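Possible protein of nuclear scaffold (Encephalitozoon cuniculi, PDB 3KAE) probably serves as the Cdc27 (APC3) subunit of the anaphase-promoting complex, with its N-terminal tetratricopeptide-repeat domain forming a homodimer. Local coordinates at residues Val42-Gly47 with Lys65-Leu70; Ser87-Lys92 with Glu114-Leu119; Val181-Glu186 with Val196-Glu201. All blocks are in the same frame, centred on the assembly; numbering follows the deposited sequence.

Interaction 1: residues Val42-Gly47 with Lys65-Leu70; sequences VLYLNG and KYYESL
The backbone O of Tyr44, whose ring meets Tyr67 and Leu70, accepts Gly47 N at 2.8 Å. With Glu48 N bonded to Leu43 O, this forms a Schellman motif: Gly47, at positive phi, is its C-prime residue and ends helix 36-45 just past the contact. Between the helices themselves the contact is apolar and buried. Tyr67 and Tyr44 form a T-shaped pair, the edge of Tyr67 directed at the face of Tyr44, with centroids 5.4 Å apart and planes at 79°. The leading edge is CD2 and CE2 of Tyr67: CD2 stands 3.9 Å from Tyr44 CG, over the root of the ring. Leu70, one helical turn on, attends to the outer half of the same face. Its CB approaches Tyr44 CE1 to 3.6 Å, and its CD1 lies 3.9 Å from Tyr44 CZ. Tyr44 reaches both because its CG is anti to the backbone N (chi1 175°), which carries the ring out toward helix 62-74. Packing of this kind, here between two helices with helix 49-57 between them in the chain, is usual in the all-helical superhelix of tetratricopeptide-repeat proteins, and the second subunit adds to it. Tyr67 OH is hydrogen-bonded to Arg16 NE of that subunit, and the same arginine packs on Tyr44 and Leu70, so the tyrosine joins an intrachain ring pair to the dimer interface. Within the chain, Tyr49 brings another ring to Tyr44.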
# COMPACT_ATOMS: atom_id res chain seq x y z
N VAL C 42 0.71 8.17 -3.47
CA VAL C 42 1.61 7.19 -4.08
C VAL C 42 2.92 7.11 -3.31
O VAL C 42 3.50 6.04 -3.15
CB VAL C 42 1.82 7.49 -5.58
CG1 VAL C 42 2.83 6.54 -6.17
CG2 VAL C 42 0.50 7.39 -6.32
N LEU C 43 3.36 8.24 -2.79
CA LEU C 43 4.56 8.27 -1.96
C LEU C 43 4.31 7.49 -0.65
O LEU C 43 5.18 6.75 -0.16
CB LEU C 43 4.93 9.72 -1.65
CG LEU C 43 6.33 10.32 -1.92
CD1 LEU C 43 7.09 9.62 -3.01
CD2 LEU C 43 6.20 11.81 -2.24
N TYR C 44 3.12 7.68 -0.08
CA TYR C 44 2.75 6.95 1.14
C TYR C 44 2.76 5.46 0.82
O TYR C 44 3.41 4.68 1.51
CB TYR C 44 1.37 7.39 1.67
CG TYR C 44 0.92 6.55 2.85
CD1 TYR C 44 1.28 6.90 4.15
CD2 TYR C 44 0.19 5.38 2.66
CE1 TYR C 44 0.90 6.13 5.23
CE2 TYR C 44 -0.21 4.62 3.74
CZ TYR C 44 0.15 4.99 5.02
OH TYR C 44 -0.21 4.22 6.09
N LEU C 45 2.08 5.08 -0.25
CA LEU C 45 2.02 3.67 -0.64
C LEU C 45 3.39 3.06 -0.83
O LEU C 45 3.58 1.86 -0.61
CB LEU C 45 1.17 3.49 -1.89
CG LEU C 45 -0.32 3.78 -1.71
CD1 LEU C 45 -1.03 3.84 -3.07
CD2 LEU C 45 -0.98 2.75 -0.76
N ASN C 46 4.36 3.88 -1.24
CA ASN C 46 5.70 3.36 -1.51
C ASN C 46 6.55 3.35 -0.26
O ASN C 46 7.75 3.08 -0.32
CB ASN C 46 6.37 4.17 -2.63
CG ASN C 46 7.60 3.48 -3.18
OD1 ASN C 46 8.63 4.11 -3.43
ND2 ASN C 46 7.50 2.17 -3.35
N GLY C 47 5.93 3.65 0.87
CA GLY C 47 6.60 3.63 2.16
C GLY C 47 7.44 4.87 2.45
O GLY C 47 8.26 4.84 3.36
N LYS C 65 -4.81 16.02 5.42
CA LYS C 65 -4.61 15.94 6.87
C LYS C 65 -4.69 14.50 7.35
O LYS C 65 -3.97 14.09 8.25
CB LYS C 65 -5.62 16.82 7.60
CG LYS C 65 -5.30 18.30 7.51
CD LYS C 65 -3.92 18.58 8.08
CE LYS C 65 -3.59 20.06 8.02
NZ LYS C 65 -2.22 20.38 8.53
N TYR C 66 -5.55 13.72 6.71
CA TYR C 66 -5.62 12.29 7.02
C TYR C 66 -4.30 11.56 6.70
O TYR C 66 -3.72 10.90 7.57
CB TYR C 66 -6.82 11.64 6.34
CG TYR C 66 -7.02 10.20 6.76
CD1 TYR C 66 -7.47 9.88 8.03
CD2 TYR C 66 -6.72 9.17 5.89
CE1 TYR C 66 -7.61 8.58 8.42
CE2 TYR C 66 -6.88 7.87 6.26
CZ TYR C 66 -7.32 7.58 7.53
OH TYR C 66 -7.47 6.27 7.88
N TYR C 67 -3.81 11.69 5.47
CA TYR C 67 -2.52 11.07 5.12
C TYR C 67 -1.38 11.67 5.95
O TYR C 67 -0.40 11.01 6.26
CB TYR C 67 -2.24 11.17 3.60
CG TYR C 67 -2.88 10.04 2.87
CD1 TYR C 67 -4.18 10.14 2.40
CD2 TYR C 67 -2.23 8.84 2.70
CE1 TYR C 67 -4.79 9.08 1.76
CE2 TYR C 67 -2.84 7.77 2.07
CZ TYR C 67 -4.12 7.90 1.60
OH TYR C 67 -4.72 6.84 0.94
N GLU C 68 -1.55 12.92 6.34
CA GLU C 68 -0.56 13.53 7.17
C GLU C 68 -0.46 12.76 8.48
O GLU C 68 0.64 12.38 8.90
CB GLU C 68 -0.95 14.98 7.42
CG GLU C 68 0.21 15.86 7.72
CD GLU C 68 -0.19 17.32 7.82
OE1 GLU C 68 -0.59 17.92 6.80
OE2 GLU C 68 -0.10 17.86 8.94
N SER C 69 -1.62 12.53 9.11
CA SER C 69 -1.69 11.75 10.34
C SER C 69 -1.10 10.34 10.15
O SER C 69 -0.34 9.88 10.99
CB SER C 69 -3.14 11.65 10.83
OG SER C 69 -3.18 11.24 12.19
N LEU C 70 -1.41 9.69 9.03
CA LEU C 70 -0.83 8.37 8.78
C LEU C 70 0.70 8.41 8.74
O LEU C 70 1.36 7.55 9.33
CB LEU C 70 -1.34 7.75 7.48
CG LEU C 70 -2.84 7.55 7.31
CD1 LEU C 70 -3.12 6.94 5.92
CD2 LEU C 70 -3.38 6.68 8.44

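Interaction 2: residues Ser87-Lys92 with Glu114-Leu119; sequences SILEGK and EFFESL
Aliphatic-to-aromatic packing comes first: Ile88 and Leu89, at the end of helix 78-89, press on the ring of Phe116 from helix 113-126. Ile88 sends both its branches. CG2 sits over one face, 4.1 Å above the ring plane and displaced toward the rim, nearest CE2 and CZ, while CD1 comes within 4.1 Å of Phe116 CE1. Ile88 and the ring cross at about a right angle. Leu89 works closer to the root of the phenylalanine, its CD2 3.8 Å from Phe116 CD2. In this tetratricopeptide-repeat array the two helices are joined by a long, mostly non-helical connection, and Phe116 packs between them; Leu85, a turn before Ile88, and Val108 of the connection also touch it. A second kind of contact is apolar against charged. The other methyl of Leu89, CD1, lies 3.5 Å from Glu117 OE2, the glutamate chain being bent at chi2 (-69°). Its polar end is committed mainly to helix 130-143, with OE1 hydrogen-bonded to His136 ND1 and OE2 in a long, weak ion pair with Arg139. Backbone bonds make the third group. Gly91 N donates to Ile88 O at 2.7 Å and Lys92 N to Ser87 O at 2.8 Å, a Schellman motif, with positive phi at Gly91, that ends helix 78-89 just past Leu89.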
# COMPACT_ATOMS: atom_id res chain seq x y z
N SER C 87 -7.83 18.53 13.13
CA SER C 87 -8.11 19.56 12.14
C SER C 87 -9.35 19.19 11.34
O SER C 87 -10.20 20.03 11.06
CB SER C 87 -6.92 19.75 11.19
OG SER C 87 -5.80 20.30 11.85
N ILE C 88 -9.46 17.92 10.98
CA ILE C 88 -10.61 17.43 10.22
C ILE C 88 -11.87 17.45 11.07
O ILE C 88 -12.86 18.10 10.72
CB ILE C 88 -10.38 15.98 9.74
CG1 ILE C 88 -9.01 15.85 9.06
CG2 ILE C 88 -11.52 15.56 8.81
CD1 ILE C 88 -8.71 14.46 8.53
N LEU C 89 -11.83 16.72 12.19
CA LEU C 89 -12.97 16.61 13.08
C LEU C 89 -13.44 17.96 13.60
O LEU C 89 -14.64 18.17 13.82
CB LEU C 89 -12.63 15.68 14.24
CG LEU C 89 -12.61 14.21 13.82
CD1 LEU C 89 -12.45 13.31 15.04
CD2 LEU C 89 -13.87 13.86 13.04
N GLU C 90 -12.50 18.88 13.78
CA GLU C 90 -12.82 20.25 14.18
C GLU C 90 -13.26 21.09 12.98
O GLU C 90 -13.63 22.25 13.13
CB GLU C 90 -11.63 20.91 14.87
CG GLU C 90 -11.20 20.22 16.16
CD GLU C 90 -9.98 20.86 16.79
OE1 GLU C 90 -9.56 21.94 16.31
OE2 GLU C 90 -9.44 20.30 17.76
N GLY C 91 -13.21 20.50 11.79
CA GLY C 91 -13.67 21.17 10.59
C GLY C 91 -12.89 22.40 10.16
O GLY C 91 -13.47 23.40 9.77
N LYS C 92 -11.56 22.32 10.23
CA LYS C 92 -10.70 23.42 9.79
C LYS C 92 -9.92 23.09 8.50
O LYS C 92 -8.80 23.57 8.30
CB LYS C 92 -9.76 23.84 10.93
N GLU C 114 -15.83 7.20 11.67
CA GLU C 114 -15.36 5.98 12.32
C GLU C 114 -13.84 5.86 12.18
O GLU C 114 -13.14 5.61 13.16
CB GLU C 114 -16.00 4.73 11.71
CG GLU C 114 -17.37 4.96 11.13
CD GLU C 114 -17.37 5.07 9.62
OE1 GLU C 114 -17.01 4.07 8.95
OE2 GLU C 114 -17.75 6.13 9.10
N PHE C 115 -13.35 6.07 10.96
CA PHE C 115 -11.92 5.97 10.65
C PHE C 115 -11.04 6.97 11.41
O PHE C 115 -9.94 6.61 11.83
CB PHE C 115 -11.71 6.10 9.14
CG PHE C 115 -12.25 4.94 8.38
CD1 PHE C 115 -11.53 3.75 8.32
CD2 PHE C 115 -13.49 5.00 7.78
CE1 PHE C 115 -12.03 2.67 7.63
CE2 PHE C 115 -14.01 3.92 7.11
CZ PHE C 115 -13.27 2.75 7.03
N PHE C 116 -11.53 8.19 11.60
CA PHE C 116 -10.81 9.22 12.36
C PHE C 116 -10.78 8.91 13.87
O PHE C 116 -9.74 9.01 14.51
CB PHE C 116 -11.41 10.61 12.13
CG PHE C 116 -11.69 10.93 10.69
CD1 PHE C 116 -10.72 10.76 9.72
CD2 PHE C 116 -12.93 11.41 10.30
CE1 PHE C 116 -10.98 11.05 8.39
CE2 PHE C 116 -13.19 11.71 8.97
CZ PHE C 116 -12.22 11.53 8.02
N GLU C 117 -11.93 8.55 14.42
CA GLU C 117 -12.03 8.20 15.85
C GLU C 117 -11.21 6.96 16.17
O GLU C 117 -10.60 6.87 17.24
CB GLU C 117 -13.49 7.98 16.25
CG GLU C 117 -14.36 9.22 16.13
CD GLU C 117 -14.01 10.28 17.15
OE1 GLU C 117 -13.20 9.99 18.05
OE2 GLU C 117 -14.55 11.41 17.05
N SER C 118 -11.19 6.02 15.23
CA SER C 118 -10.40 4.80 15.39
C SER C 118 -8.91 5.12 15.45
O SER C 118 -8.21 4.67 16.36
CB SER C 118 -10.69 3.83 14.24
OG SER C 118 -9.79 2.74 14.27
N LEU C 119 -8.45 5.91 14.49
CA LEU C 119 -7.06 6.31 14.41
C LEU C 119 -6.71 7.16 15.62
O LEU C 119 -5.64 7.03 16.20
CB LEU C 119 -6.83 7.08 13.10
CG LEU C 119 -5.47 7.12 12.39
CD1 LEU C 119 -4.76 8.43 12.63
CD2 LEU C 119 -4.57 5.92 12.73

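Interaction 3: residues Val181-Glu186 with Val196-Glu201; sequences VSDSIE and VKKYME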
# COMPACT_ATOMS: atom_id res chain seq x y z
N VAL C 181 -18.65 -10.10 17.40
CA VAL C 181 -18.55 -9.27 18.58
C VAL C 181 -19.48 -9.79 19.69
O VAL C 181 -19.08 -9.85 20.84
CB VAL C 181 -18.91 -7.82 18.26
CG1 VAL C 181 -18.69 -6.94 19.48
CG2 VAL C 181 -18.08 -7.30 17.08
N SER C 182 -20.71 -10.14 19.33
CA SER C 182 -21.67 -10.69 20.27
C SER C 182 -21.10 -11.92 20.95
O SER C 182 -21.16 -12.05 22.19
CB SER C 182 -22.96 -11.06 19.54
OG SER C 182 -23.47 -9.97 18.79
N ASP C 183 -20.57 -12.83 20.14
CA ASP C 183 -20.02 -14.07 20.65
C ASP C 183 -18.89 -13.81 21.63
O ASP C 183 -18.80 -14.45 22.69
CB ASP C 183 -19.54 -14.96 19.51
CG ASP C 183 -20.68 -15.49 18.67
OD1 ASP C 183 -21.85 -15.17 18.97
OD2 ASP C 183 -20.41 -16.22 17.70
N SER C 184 -18.05 -12.84 21.27
CA SER C 184 -16.89 -12.46 22.08
C SER C 184 -17.35 -11.91 23.42
O SER C 184 -16.80 -12.26 24.47
CB SER C 184 -16.02 -11.43 21.34
OG SER C 184 -15.51 -11.95 20.12
N ILE C 185 -18.34 -11.03 23.41
CA ILE C 185 -18.80 -10.47 24.65
C ILE C 185 -19.30 -11.62 25.54
O ILE C 185 -18.97 -11.73 26.72
CB ILE C 185 -19.94 -9.45 24.44
CG1 ILE C 185 -19.48 -8.25 23.63
CG2 ILE C 185 -20.46 -8.97 25.80
CD1 ILE C 185 -20.60 -7.32 23.22
N GLU C 186 -20.08 -12.51 24.93
CA GLU C 186 -20.65 -13.62 25.67
C GLU C 186 -19.58 -14.57 26.20
O GLU C 186 -19.66 -15.01 27.36
CB GLU C 186 -21.65 -14.41 24.82
CG GLU C 186 -22.24 -15.59 25.57
CD GLU C 186 -23.17 -16.44 24.72
OE1 GLU C 186 -23.63 -15.96 23.66
OE2 GLU C 186 -23.44 -17.60 25.12
N VAL C 196 -16.36 -21.76 21.58
CA VAL C 196 -15.01 -22.14 21.19
C VAL C 196 -15.02 -23.19 20.09
O VAL C 196 -14.22 -23.14 19.16
CB VAL C 196 -14.23 -22.72 22.38
CG1 VAL C 196 -12.87 -23.24 21.92
CG2 VAL C 196 -14.08 -21.68 23.48
N LYS C 197 -15.91 -24.17 20.23
CA LYS C 197 -16.02 -25.25 19.26
C LYS C 197 -16.57 -24.72 17.95
O LYS C 197 -16.19 -25.17 16.88
CB LYS C 197 -16.91 -26.36 19.82
N LYS C 198 -17.47 -23.75 18.05
CA LYS C 198 -18.09 -23.15 16.87
C LYS C 198 -17.05 -22.44 15.99
O LYS C 198 -17.06 -22.57 14.77
CB LYS C 198 -19.17 -22.16 17.30
CG LYS C 198 -19.55 -21.15 16.23
CD LYS C 198 -20.34 -19.99 16.81
CE LYS C 198 -20.95 -19.14 15.69
NZ LYS C 198 -21.71 -17.96 16.19
N TYR C 199 -16.14 -21.70 16.62
CA TYR C 199 -15.13 -20.93 15.90
C TYR C 199 -13.87 -21.74 15.60
O TYR C 199 -13.00 -21.30 14.86
CB TYR C 199 -14.77 -19.67 16.69
CG TYR C 199 -15.79 -18.57 16.55
CD1 TYR C 199 -15.66 -17.61 15.55
CD2 TYR C 199 -16.88 -18.48 17.41
CE1 TYR C 199 -16.59 -16.60 15.41
CE2 TYR C 199 -17.81 -17.46 17.28
CZ TYR C 199 -17.65 -16.52 16.26
OH TYR C 199 -18.55 -15.49 16.07
N MET C 200 -13.79 -22.93 16.18
CA MET C 200 -12.65 -23.82 15.99
C MET C 200 -12.61 -24.29 14.53
O MET C 200 -11.53 -24.55 13.97
CB MET C 200 -12.77 -25.00 16.96
CG MET C 200 -11.49 -25.75 17.28
SD MET C 200 -11.79 -27.05 18.52
CE MET C 200 -11.51 -26.16 20.05
N GLU C 201 -13.78 -24.37 13.91
CA GLU C 201 -13.91 -24.86 12.54
C GLU C 201 -13.46 -23.84 11.50
O GLU C 201 -13.24 -24.19 10.34
CB GLU C 201 -15.36 -25.30 12.25
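Helices 176-190 and 193-200, neighbours in the chain with a short turn between them, are joined here by one buried carboxylate. Asp183 faces the second helix, and its OD2 accepts two hydrogen bonds. Lys198 NZ donates to Asp183 OD2 at 2.6 Å, completing a salt bridge; Asp183 OD2 receives it on its syn lone pair, on the side of OD1. Tyr199 OH also donates to Asp183 OD2 at 2.6 Å but arrives from above the carboxylate plane, 41° out of it. The phenol and the carboxylate are turned almost perpendicular, their planes 82° apart, and Asp183 CG lies in the plane of the ring at its edge. Lys198 comes across Asp183 at about a right angle: its CG is anti to the backbone N (chi1 161°) and the chain is extended beyond, which carries the ammonium to Asp183 OD2. Glu179, a turn earlier on helix 176-190, is a second salt-bridge partner for Lys198 NZ. The nearby ammonium would be expected to stabilise the ionised form of Asp183. Phe210 of helix 206-220 stacks on the Tyr199 ring and also touches Asp183. The polar bonds are thus flanked by the ring of Phe210 on the next helix, in keeping with the successive packing of helices in a tetratricopeptide-repeat solenoid.

The three contacts follow one another in series along an all-helical chain. Interactions 1 and 2 are neighbours, their centres 16 Å apart, and they touch directly: Tyr66 packs on Phe116 and Ile88, and Ser69 on Leu119, as helix 62-74 lies against helices 78-89 and 113-126. Residues of both also meet the other chain: Tyr67 meets Arg16, and Phe115 meets Tyr15, both of the second subunit, so this part of the domain contributes to the homodimer. Interaction 3 stands apart near the C-terminal end, its centre about 36 Å from that of interaction 1, across the chain's centre, and 32 Å from that of interaction 2. No other chain touches its segments; it joins two later helices of the superhelix.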